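Local atomic coordinates of foldase protein PrsA (Streptococcus pneumoniae, PDB entry 5TVL), a protein that probably assists the folding of secreted proteins outside the cell membrane and belongs to the peptidyl-prolyl cis-trans isomerases. Residues 1-4 against 10-13; 46-51 against 89-94; 59-62 against 67-70; 110-115 against 228-233; 195-200 against 206-211. One frame throughout, in Å; residues are numbered along the deposited sequence.

Interaction 1 of 5, residues 1-4 against 10-13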
# COMPACT_ATOMS: atom_id res chain seq x y z
N GLY A 1 39.39 0.20 -25.17
CA GLY A 1 38.40 -0.88 -25.43
C GLY A 1 39.04 -2.22 -25.77
O GLY A 1 40.03 -2.26 -26.49
N ALA A 2 38.46 -3.30 -25.24
CA ALA A 2 38.98 -4.66 -25.40
C ALA A 2 38.05 -5.51 -26.25
O ALA A 2 36.99 -5.05 -26.69
CB ALA A 2 39.18 -5.29 -24.03
N ASP A 3 38.46 -6.76 -26.49
CA ASP A 3 37.66 -7.75 -27.21
C ASP A 3 36.93 -8.64 -26.21
O ASP A 3 37.53 -9.10 -25.24
CB ASP A 3 38.55 -8.61 -28.12
CG ASP A 3 39.22 -7.80 -29.23
OD1 ASP A 3 38.87 -6.61 -29.43
OD2 ASP A 3 40.10 -8.36 -29.91
N LEU A 4 35.63 -8.87 -26.45
CA LEU A 4 34.78 -9.69 -25.59
C LEU A 4 34.65 -11.13 -26.09
O LEU A 4 34.66 -12.07 -25.29
CB LEU A 4 33.39 -9.07 -25.47
CG LEU A 4 33.28 -7.57 -25.12
CD1 LEU A 4 31.82 -7.20 -24.93
CD2 LEU A 4 34.10 -7.23 -23.89
N ASP A 10 37.58 -13.41 -36.79
CA ASP A 10 36.66 -12.34 -36.39
C ASP A 10 36.58 -12.19 -34.87
O ASP A 10 36.79 -13.16 -34.13
CB ASP A 10 35.25 -12.61 -36.96
CG ASP A 10 34.61 -11.36 -37.55
OD1 ASP A 10 34.70 -10.28 -36.93
OD2 ASP A 10 34.00 -11.47 -38.64
N VAL A 11 36.27 -10.97 -34.41
CA VAL A 11 36.05 -10.68 -32.98
C VAL A 11 34.85 -9.74 -32.75
O VAL A 11 34.45 -9.00 -33.66
CB VAL A 11 37.30 -10.03 -32.30
CG1 VAL A 11 38.39 -11.07 -32.04
CG2 VAL A 11 37.85 -8.87 -33.13
N ILE A 12 34.29 -9.80 -31.55
CA ILE A 12 33.30 -8.83 -31.07
C ILE A 12 34.02 -7.96 -30.05
O ILE A 12 34.51 -8.46 -29.03
CB ILE A 12 32.07 -9.50 -30.41
CG1 ILE A 12 31.39 -10.46 -31.39
CG2 ILE A 12 31.07 -8.44 -29.92
CD1 ILE A 12 30.29 -11.31 -30.78
N THR A 13 34.08 -6.65 -30.32
CA THR A 13 34.69 -5.69 -29.41
C THR A 13 33.67 -5.16 -28.41
O THR A 13 32.46 -5.28 -28.61
CB THR A 13 35.32 -4.49 -30.17
OG1 THR A 13 34.29 -3.67 -30.73
CG2 THR A 13 36.26 -4.97 -31.27
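D3 turns its CG anti to its own carbonyl carbon (chi1 -64°), and T13 places its CG2 in the same way. The D3 carboxylate therefore meets the methyl and not the hydroxyl. D3 OD1 lies 3.6 Å from T13 CG2. The other oxygen, D3 OD2, reaches the branches of V11, with V11 CG1 at 3.8 Å. Both approaches are oblique, and both are plain van der Waals contacts. D3 and T13 form an antiparallel non-hydrogen-bonded pair. Their CA atoms are 4.2 Å apart and their side chains diverge. The bond across the segments comes next to this pair. L4 N donates to I12 O at 2.8 Å, with an N-H...O angle of 155°. The L4 side chain lies beside the end of strand 10-13, where L4 CG is 4.1 Å from T13 C.

This is a beta hairpin, made by strands 3-7 and 10-13. It continues with backbone bonds between I12 and I5, and between A2 and E14. T13 is also the N-cap of helix 14-21. T13 OG1 caps a backbone N beyond the strand, and T13 N bonds to Q16 OE1, an arrangement consistent with a capping box. The second subunit packs on the hairpin, with its Y18 against L4 and its T35 against I12.

The chemistry is divided. The backbone of L4 and I12 carries the polar link, and the D3 carboxylate rests beside methyl groups. The T13 hydroxyl is used by the helix start, so the same residue ends the strand and opens the helix.

Interaction 2 of 5, residues 46-51 against 89-94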
# COMPACT_ATOMS: atom_id res chain seq x y z
N SER A 46 27.36 11.95 2.18
CA SER A 46 28.01 12.25 3.47
C SER A 46 27.14 11.98 4.70
O SER A 46 27.67 11.61 5.76
CB SER A 46 28.48 13.71 3.50
OG SER A 46 27.46 14.58 3.05
N GLU A 47 25.83 12.15 4.57
CA GLU A 47 24.89 11.93 5.68
C GLU A 47 24.72 10.47 6.08
O GLU A 47 24.37 10.18 7.22
CB GLU A 47 23.51 12.51 5.35
CG GLU A 47 23.51 14.00 5.10
CD GLU A 47 22.12 14.57 4.97
OE1 GLU A 47 21.82 15.16 3.91
OE2 GLU A 47 21.32 14.42 5.92
N LEU A 48 24.96 9.55 5.13
CA LEU A 48 24.67 8.13 5.34
C LEU A 48 25.89 7.38 5.85
O LEU A 48 26.96 7.42 5.24
CB LEU A 48 24.17 7.50 4.04
CG LEU A 48 23.70 6.05 4.09
CD1 LEU A 48 22.70 5.79 5.21
CD2 LEU A 48 23.10 5.67 2.74
N ASP A 49 25.71 6.69 6.98
CA ASP A 49 26.74 5.85 7.59
C ASP A 49 26.77 4.49 6.90
O ASP A 49 25.73 3.96 6.50
CB ASP A 49 26.43 5.70 9.09
CG ASP A 49 27.59 5.09 9.88
OD1 ASP A 49 28.76 5.20 9.45
OD2 ASP A 49 27.31 4.50 10.95
N ASP A 50 27.97 3.91 6.78
CA ASP A 50 28.13 2.58 6.17
C ASP A 50 27.65 1.41 7.04
O ASP A 50 27.46 0.31 6.52
CB ASP A 50 29.60 2.35 5.76
CG ASP A 50 30.00 3.17 4.55
OD1 ASP A 50 29.41 2.97 3.47
OD2 ASP A 50 30.91 4.02 4.69
N LYS A 51 27.48 1.64 8.34
CA LYS A 51 26.99 0.60 9.26
C LYS A 51 25.58 0.12 8.93
O LYS A 51 25.31 -1.08 8.96
CB LYS A 51 27.05 1.10 10.71
CG LYS A 51 26.76 0.03 11.76
CD LYS A 51 27.18 0.49 13.16
CE LYS A 51 26.77 -0.51 14.22
NZ LYS A 51 27.45 -1.83 14.07
N SER A 89 19.28 3.43 -2.56
CA SER A 89 17.91 3.37 -2.02
C SER A 89 17.78 4.15 -0.72
O SER A 89 16.82 4.91 -0.54
CB SER A 89 17.49 1.91 -1.79
OG SER A 89 16.38 1.82 -0.91
N LYS A 90 18.73 3.96 0.19
CA LYS A 90 18.76 4.68 1.45
C LYS A 90 18.95 6.18 1.26
O LYS A 90 18.34 6.96 1.98
CB LYS A 90 19.82 4.11 2.39
CG LYS A 90 19.44 2.77 3.00
CD LYS A 90 20.41 2.35 4.09
CE LYS A 90 20.23 0.89 4.47
NZ LYS A 90 18.88 0.58 5.03
N LEU A 91 19.78 6.58 0.30
CA LEU A 91 19.97 8.00 -0.02
C LEU A 91 18.74 8.65 -0.67
O LEU A 91 18.51 9.84 -0.50
CB LEU A 91 21.21 8.21 -0.91
CG LEU A 91 22.57 7.89 -0.28
CD1 LEU A 91 23.68 7.95 -1.31
CD2 LEU A 91 22.87 8.82 0.89
N VAL A 92 17.95 7.86 -1.40
CA VAL A 92 16.70 8.34 -2.00
C VAL A 92 15.64 8.56 -0.91
O VAL A 92 15.09 9.66 -0.80
CB VAL A 92 16.19 7.38 -3.11
CG1 VAL A 92 14.77 7.73 -3.54
CG2 VAL A 92 17.13 7.42 -4.31
N GLU A 93 15.37 7.53 -0.11
CA GLU A 93 14.36 7.63 0.94
C GLU A 93 14.73 8.67 2.01
O GLU A 93 13.85 9.30 2.59
CB GLU A 93 14.06 6.26 1.57
CG GLU A 93 15.14 5.72 2.49
CD GLU A 93 14.95 4.25 2.84
OE1 GLU A 93 14.69 3.44 1.92
OE2 GLU A 93 15.09 3.90 4.03
N LEU A 94 16.03 8.85 2.25
CA LEU A 94 16.54 9.95 3.08
C LEU A 94 16.16 11.31 2.49
O LEU A 94 15.65 12.17 3.21
CB LEU A 94 18.07 9.83 3.22
CG LEU A 94 18.89 10.78 4.10
CD1 LEU A 94 20.19 10.09 4.52
CD2 LEU A 94 19.20 12.10 3.41
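L48 packs its CB and CD2 against the side chains of K90 and L91. This joins the turn between helix 25-44 and helix 50-64 to the flank of helix 79-102, in the all-helical part of the chain. L48 CD2 is 3.6 Å from K90 CB, and these two side chains cross at about a right angle. L48 CB is 3.7 Å from L91 CD2. The CG of L48 is anti to its backbone N (chi1 -175°), and with chi2 at 50° this brings CD2 to K90 CB. The CB of L91 does not point at the turn, but its CD2 branch swings nearer to it.

A second, looser contact lies one helix turn along. L94 CD2 comes to 4.0 Å from E47 OE2, and E47 CB is 4.2 Å from L94 CD1. The L94 methyls thus touch both the aliphatic start and the carboxylate of E47.

Partners further out fix the polar ends. E47 OE1 forms a salt bridge with K98, two turns beyond K90 on the same helix. K90 uses only the base of its chain against L48. Its end leads away, and K90 NZ bonds to T56 OG1 on helix 50-64. Y44 of helix 25-44 packs on both L91 and L94. Back at the centre of the contact, L48 CD2 is also 3.7 Å from L91 CD2, so one methyl of L48 touches both K90 and L91.

Interaction 3 of 5, residues 59-62 against 67-70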
# COMPACT_ATOMS: atom_id res chain seq x y z
N GLU A 59 21.52 -8.67 6.90
CA GLU A 59 20.14 -9.17 7.05
C GLU A 59 19.70 -9.90 5.78
O GLU A 59 19.13 -10.99 5.84
CB GLU A 59 19.18 -8.00 7.37
CG GLU A 59 17.69 -8.33 7.43
CD GLU A 59 17.33 -9.37 8.49
OE1 GLU A 59 18.06 -9.49 9.50
OE2 GLU A 59 16.29 -10.05 8.33
N GLU A 60 19.99 -9.29 4.63
CA GLU A 60 19.63 -9.84 3.32
C GLU A 60 20.33 -11.18 3.06
O GLU A 60 19.71 -12.10 2.54
CB GLU A 60 19.97 -8.83 2.23
CG GLU A 60 19.24 -9.03 0.92
CD GLU A 60 19.54 -7.92 -0.07
OE1 GLU A 60 19.38 -6.73 0.29
OE2 GLU A 60 19.94 -8.22 -1.21
N LYS A 61 21.60 -11.28 3.44
CA LYS A 61 22.36 -12.52 3.29
C LYS A 61 21.80 -13.66 4.15
O LYS A 61 21.80 -14.82 3.72
CB LYS A 61 23.84 -12.29 3.60
CG LYS A 61 24.77 -13.40 3.13
CD LYS A 61 26.23 -13.09 3.45
CE LYS A 61 26.78 -11.97 2.59
NZ LYS A 61 28.26 -11.84 2.70
N LYS A 62 21.33 -13.34 5.36
CA LYS A 62 20.69 -14.32 6.24
C LYS A 62 19.36 -14.82 5.67
O LYS A 62 19.07 -16.01 5.74
CB LYS A 62 20.45 -13.75 7.64
CG LYS A 62 21.71 -13.61 8.49
CD LYS A 62 21.38 -13.45 9.97
CE LYS A 62 21.06 -14.78 10.62
NZ LYS A 62 20.77 -14.65 12.08
N ASN A 67 21.18 -19.42 -1.18
CA ASN A 67 20.50 -18.89 -2.38
C ASN A 67 21.02 -17.52 -2.82
O ASN A 67 20.79 -17.13 -3.97
CB ASN A 67 18.99 -18.75 -2.14
CG ASN A 67 18.27 -20.09 -2.05
OD1 ASN A 67 17.96 -20.57 -0.96
ND2 ASN A 67 17.99 -20.69 -3.21
N TYR A 68 21.69 -16.78 -1.94
CA TYR A 68 21.94 -15.35 -2.17
C TYR A 68 22.75 -15.07 -3.44
O TYR A 68 22.32 -14.28 -4.27
CB TYR A 68 22.61 -14.71 -0.94
CG TYR A 68 22.58 -13.19 -0.93
CD1 TYR A 68 21.40 -12.49 -1.17
CD2 TYR A 68 23.73 -12.46 -0.62
CE1 TYR A 68 21.37 -11.10 -1.15
CE2 TYR A 68 23.71 -11.07 -0.59
CZ TYR A 68 22.53 -10.39 -0.85
OH TYR A 68 22.51 -9.01 -0.82
N GLN A 69 23.89 -15.74 -3.59
CA GLN A 69 24.75 -15.56 -4.77
C GLN A 69 23.97 -15.85 -6.06
O GLN A 69 24.03 -15.07 -7.02
CB GLN A 69 25.98 -16.48 -4.68
CG GLN A 69 27.10 -16.15 -5.67
CD GLN A 69 27.92 -14.91 -5.30
OE1 GLN A 69 27.67 -14.25 -4.29
NE2 GLN A 69 28.90 -14.59 -6.14
N ARG A 70 23.23 -16.95 -6.04
CA ARG A 70 22.34 -17.35 -7.13
C ARG A 70 21.25 -16.30 -7.43
O ARG A 70 20.96 -16.01 -8.59
CB ARG A 70 21.72 -18.71 -6.79
CG ARG A 70 20.99 -19.43 -7.91
CD ARG A 70 20.87 -20.93 -7.66
NE ARG A 70 20.55 -21.29 -6.26
CZ ARG A 70 21.42 -21.75 -5.34
NH1 ARG A 70 22.72 -21.91 -5.61
NH2 ARG A 70 20.98 -22.04 -4.12
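The polar contact is between Y68 and E60. Y68 OH donates to E60 OE2 at 2.7 Å. The hydroxyl meets this oxygen from above the carboxylate plane, 69° out of it. The carboxylate and the ring stand almost perpendicular, at 85°. OE2 itself lies at the ring edge, in the plane of the ring. Both oxygens of E60 have further partners. OE1 makes a salt bridge with R82, and OE2 also bonds a glycerol that probably came from the crystallisation liquor. R82 would be expected to favour the charged form of E60.

The apolar contact is made by the same ring. K61 CA sits over one face in a CH-pi contact, 4.2 Å from the Y68 centroid. K61 CG is 4.0 Å from Y68 CD2. The K61 chain then leads away from the ring. E60 CG adds a touch at 3.6 Å from Y68 CE1. Y68 has its CG anti to the backbone N (chi1 -165°), and this sends the ring back across the preceding helix.

Residues of helix 79-102 complete the packing, with L79 and R82 on Y68 and I86 on E60. The third subunit comes close at N67, which packs on its S193. Y68, near the start of helix 68-74, reaches back to E60 and K61. The arrangement is two consecutive helices, 50-64 and 68-74, joined by a short turn and packed on helix 79-102.

Interaction 4 of 5, residues 110-115 against 228-233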
# COMPACT_ATOMS: atom_id res chain seq x y z
N LYS A 110 -3.66 19.03 10.68
CA LYS A 110 -5.03 19.19 11.18
C LYS A 110 -5.92 18.02 10.78
O LYS A 110 -6.66 17.48 11.60
CB LYS A 110 -5.63 20.50 10.67
CG LYS A 110 -6.98 20.87 11.26
CD LYS A 110 -7.36 22.28 10.83
CE LYS A 110 -8.76 22.64 11.29
NZ LYS A 110 -9.25 23.89 10.65
N LYS A 111 -5.84 17.66 9.50
CA LYS A 111 -6.58 16.53 8.94
C LYS A 111 -6.17 15.22 9.61
O LYS A 111 -7.02 14.40 9.94
CB LYS A 111 -6.35 16.45 7.42
CG LYS A 111 -7.20 15.44 6.67
CD LYS A 111 -7.29 15.79 5.19
CE LYS A 111 -8.02 14.72 4.39
NZ LYS A 111 -7.15 13.54 4.09
N ALA A 112 -4.87 15.04 9.81
CA ALA A 112 -4.33 13.88 10.53
C ALA A 112 -4.78 13.86 12.00
O ALA A 112 -5.20 12.82 12.51
CB ALA A 112 -2.81 13.85 10.45
N PHE A 113 -4.70 15.01 12.66
CA PHE A 113 -5.16 15.16 14.05
C PHE A 113 -6.65 14.82 14.20
O PHE A 113 -7.04 14.19 15.18
CB PHE A 113 -4.87 16.59 14.55
CG PHE A 113 -5.31 16.86 15.97
CD1 PHE A 113 -5.10 15.94 17.00
CD2 PHE A 113 -5.91 18.08 16.29
CE1 PHE A 113 -5.50 16.21 18.30
CE2 PHE A 113 -6.31 18.36 17.59
CZ PHE A 113 -6.11 17.42 18.60
N ASP A 114 -7.46 15.22 13.22
CA ASP A 114 -8.89 14.92 13.20
C ASP A 114 -9.17 13.42 13.08
O ASP A 114 -9.95 12.86 13.85
CB ASP A 114 -9.58 15.68 12.05
CG ASP A 114 -11.10 15.57 12.08
OD1 ASP A 114 -11.70 15.98 13.10
OD2 ASP A 114 -11.69 15.10 11.09
N GLU A 115 -8.51 12.78 12.12
CA GLU A 115 -8.73 11.36 11.81
C GLU A 115 -8.06 10.39 12.80
O GLU A 115 -8.48 9.23 12.91
CB GLU A 115 -8.25 11.05 10.38
CG GLU A 115 -9.04 11.78 9.30
CD GLU A 115 -8.45 11.61 7.90
OE1 GLU A 115 -7.90 10.52 7.60
OE2 GLU A 115 -8.54 12.56 7.10
N GLU A 228 4.20 14.12 17.10
CA GLU A 228 5.22 13.18 16.61
C GLU A 228 4.62 11.95 15.92
O GLU A 228 5.11 11.53 14.87
CB GLU A 228 6.15 12.75 17.75
CG GLU A 228 7.02 13.88 18.29
CD GLU A 228 8.02 14.41 17.28
OE1 GLU A 228 8.84 13.61 16.78
OE2 GLU A 228 7.97 15.62 16.97
N LYS A 229 3.58 11.37 16.52
CA LYS A 229 2.87 10.24 15.91
C LYS A 229 2.16 10.65 14.61
O LYS A 229 2.10 9.86 13.67
CB LYS A 229 1.88 9.61 16.89
CG LYS A 229 2.54 8.85 18.03
CD LYS A 229 1.50 8.11 18.87
CE LYS A 229 2.13 7.09 19.81
NZ LYS A 229 2.81 7.73 20.98
N LEU A 230 1.63 11.87 14.58
CA LEU A 230 1.01 12.41 13.36
C LEU A 230 2.05 12.75 12.29
O LEU A 230 1.78 12.61 11.10
CB LEU A 230 0.17 13.65 13.68
CG LEU A 230 -1.01 13.43 14.62
CD1 LEU A 230 -1.64 14.77 15.00
CD2 LEU A 230 -2.05 12.50 14.01
N LYS A 231 3.22 13.21 12.72
CA LYS A 231 4.34 13.49 11.81
C LYS A 231 4.81 12.21 11.09
O LYS A 231 5.02 12.24 9.88
CB LYS A 231 5.50 14.15 12.57
CG LYS A 231 6.67 14.59 11.71
CD LYS A 231 7.58 15.55 12.48
CE LYS A 231 8.91 15.79 11.79
NZ LYS A 231 9.92 14.77 12.18
N THR A 232 4.95 11.11 11.83
CA THR A 232 5.44 9.85 11.26
C THR A 232 4.49 9.22 10.24
O THR A 232 4.94 8.69 9.22
CB THR A 232 5.77 8.79 12.34
OG1 THR A 232 4.62 8.58 13.17
CG2 THR A 232 6.95 9.22 13.19
N VAL A 233 3.18 9.28 10.51
CA VAL A 233 2.18 8.69 9.60
C VAL A 233 2.04 9.47 8.28
O VAL A 233 1.79 8.86 7.24
CB VAL A 233 0.78 8.50 10.25
CG1 VAL A 233 0.88 7.57 11.46
CG2 VAL A 233 0.11 9.82 10.62
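L230 points its CB toward residues 110-115, and that CB is 4.4 Å from A112 CB. CG is the branch point, anti to the carbonyl carbon (chi1 -62°), and it divides the contact between two neighbours. One branch goes to A112. L230 CD2 lies 3.5 Å from A112 O, 3.7 Å from A112 C and 3.9 Å from A112 CB, so it covers backbone as well as methyl. The other branch goes to F113. L230 CD1 is 3.7 Å from F113 CB and equally near F113 CA, and L230 CD1 reaches F113 CD1 at 4.2 Å. It meets the ring obliquely.

The two helices frame an insertion. Helix 106-115 runs into strand 120-127, the first strand of the parvulin-type isomerase domain, and helix 227-239 follows its last strand, 207-216. Their packing brings together the chain going in and the chain coming out.

The F113 ring leads away from L230 and takes part in a cation-pi contact with K219. K219 NZ also bonds to F113 O. Y116 touches L230 as well. Q74 of the fourth subunit also packs on F113, and P25 of the third subunit packs on K110, whose CB points away from residues 228-233.

Interaction 5 of 5, residues 195-200 against 206-211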
# COMPACT_ATOMS: atom_id res chain seq x y z
N VAL A 195 -18.16 -11.30 16.17
CA VAL A 195 -17.07 -11.84 15.34
C VAL A 195 -16.72 -10.85 14.22
O VAL A 195 -17.59 -10.41 13.47
CB VAL A 195 -17.39 -13.23 14.74
CG1 VAL A 195 -16.23 -13.72 13.87
CG2 VAL A 195 -17.69 -14.25 15.84
N ILE A 196 -15.43 -10.49 14.16
CA ILE A 196 -14.86 -9.68 13.09
C ILE A 196 -14.16 -10.66 12.16
O ILE A 196 -13.58 -11.63 12.63
CB ILE A 196 -13.84 -8.66 13.64
CG1 ILE A 196 -14.51 -7.72 14.66
CG2 ILE A 196 -13.21 -7.85 12.51
CD1 ILE A 196 -13.58 -7.25 15.75
N THR A 197 -14.22 -10.39 10.86
CA THR A 197 -13.70 -11.31 9.84
C THR A 197 -12.70 -10.63 8.92
O THR A 197 -13.03 -9.65 8.25
CB THR A 197 -14.85 -11.90 9.00
OG1 THR A 197 -15.87 -12.40 9.88
CG2 THR A 197 -14.36 -13.04 8.11
N ALA A 198 -11.47 -11.14 8.91
CA ALA A 198 -10.49 -10.84 7.86
C ALA A 198 -10.69 -11.91 6.79
O ALA A 198 -10.34 -13.07 6.99
CB ALA A 198 -9.07 -10.89 8.41
N THR A 199 -11.27 -11.50 5.66
CA THR A 199 -11.77 -12.45 4.65
C THR A 199 -10.66 -13.25 3.94
O THR A 199 -9.48 -12.87 3.96
CB THR A 199 -12.66 -11.73 3.60
OG1 THR A 199 -13.45 -12.70 2.90
CG2 THR A 199 -11.82 -10.91 2.60
N GLY A 200 -11.05 -14.35 3.30
CA GLY A 200 -10.11 -15.26 2.64
C GLY A 200 -9.55 -14.69 1.34
O GLY A 200 -10.26 -14.63 0.33
N SER A 206 -8.66 -16.96 5.84
CA SER A 206 -9.62 -16.13 6.57
C SER A 206 -9.49 -16.30 8.08
O SER A 206 -9.48 -17.42 8.59
CB SER A 206 -11.06 -16.44 6.12
OG SER A 206 -11.44 -17.76 6.45
N GLN A 207 -9.35 -15.17 8.78
CA GLN A 207 -9.20 -15.14 10.24
C GLN A 207 -10.44 -14.50 10.86
O GLN A 207 -11.12 -13.70 10.22
CB GLN A 207 -7.94 -14.36 10.65
CG GLN A 207 -6.62 -14.91 10.11
CD GLN A 207 -6.15 -16.18 10.81
OE1 GLN A 207 -6.84 -17.20 10.81
NE2 GLN A 207 -4.95 -16.13 11.39
N TYR A 208 -10.71 -14.86 12.11
CA TYR A 208 -11.88 -14.38 12.84
C TYR A 208 -11.43 -13.87 14.20
O TYR A 208 -10.69 -14.55 14.90
CB TYR A 208 -12.92 -15.50 12.98
CG TYR A 208 -13.32 -16.09 11.64
CD1 TYR A 208 -12.58 -17.12 11.06
CD2 TYR A 208 -14.41 -15.59 10.93
CE1 TYR A 208 -12.93 -17.65 9.83
CE2 TYR A 208 -14.77 -16.11 9.69
CZ TYR A 208 -14.02 -17.14 9.15
OH TYR A 208 -14.36 -17.67 7.93
N TYR A 209 -11.88 -12.66 14.55
CA TYR A 209 -11.42 -11.97 15.75
C TYR A 209 -12.58 -11.65 16.69
O TYR A 209 -13.71 -11.41 16.25
CB TYR A 209 -10.72 -10.66 15.38
CG TYR A 209 -9.50 -10.83 14.51
CD1 TYR A 209 -9.62 -10.96 13.13
CD2 TYR A 209 -8.22 -10.82 15.06
CE1 TYR A 209 -8.50 -11.09 12.32
CE2 TYR A 209 -7.09 -10.96 14.26
CZ TYR A 209 -7.24 -11.09 12.89
OH TYR A 209 -6.14 -11.23 12.08
N ILE A 210 -12.30 -11.67 18.00
CA ILE A 210 -13.22 -11.18 19.03
C ILE A 210 -12.41 -10.20 19.87
O ILE A 210 -11.32 -10.54 20.34
CB ILE A 210 -13.76 -12.33 19.92
CG1 ILE A 210 -14.48 -13.39 19.06
CG2 ILE A 210 -14.74 -11.78 20.96
CD1 ILE A 210 -14.75 -14.69 19.78
N VAL A 211 -12.93 -8.98 20.04
CA VAL A 211 -12.21 -7.90 20.73
C VAL A 211 -12.92 -7.55 22.04
O VAL A 211 -14.15 -7.52 22.10
CB VAL A 211 -12.11 -6.63 19.85
CG1 VAL A 211 -11.27 -5.56 20.53
CG2 VAL A 211 -11.52 -6.96 18.49
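I196 and Y209, and A198 and Q207, form antiparallel hydrogen-bonded pairs, with strand axes 4.7 Å apart and directions at 149°. I196 N donates to Y209 O at 2.9 Å and Y209 N returns to I196 O at 2.8 Å. A198 and Q207 exchange a like pair of bonds. Between them T197 and Y208 make a non-hydrogen-bonded pair, and their side chains run alongside each other in the same direction. T197 CG2 is 3.5 Å from Y208 CE2, and T197 OG1 is 3.7 Å from Y208 CD2. V195 CG1 joins this face at the edge of the Y208 ring, 3.9 Å from Y208 CB.

The strands are a beta hairpin at one side of the parvulin sheet, in which strand 196-198 is outermost within this chain and strand 207-216 pairs next with 120-127. Helix 130-139 lies over the T197 and Y208 face, where its A133 meets both V195 and Y208.

The other face carries I196, A198 and Y209. A198 CB sits in the plane of the Y209 ring, at its edge, 4.0 Å from Y209 CE1. I196 CB and Y209 CB are 4.1 Å apart. I196 CG1 is anti to the carbonyl carbon (chi1 -59°), and CD1 beyond it meets V211 CG2 on the neighbouring strand. Helix 178-186 packs here through V180 on Y209 and V211, and A183 on I196.

How the interactions relate
Interaction 2 lies at the turn leading into helix 50-64 and interaction 3 near its end. Their centres are 21 Å apart, and the 59-62/67-70 contact falls within the chain span bracketed by 46-51 and 89-94. Interaction 4 likewise brackets interaction 5, with centres 28 Å apart. Helix 79-102 of interaction 2 is followed directly by helix 106-115 of interaction 4, which links the helical part to the isomerase domain. Interaction 1 is remote: its centre is 63 Å from that of interaction 5. Interactions 3, 4 and 5 all touch the third subunit. A glycerol bonds E60 in interaction 3, and a sulfate lies about 5 Å from the Q207 side chain in interaction 5; both probably come from the crystallisation liquor.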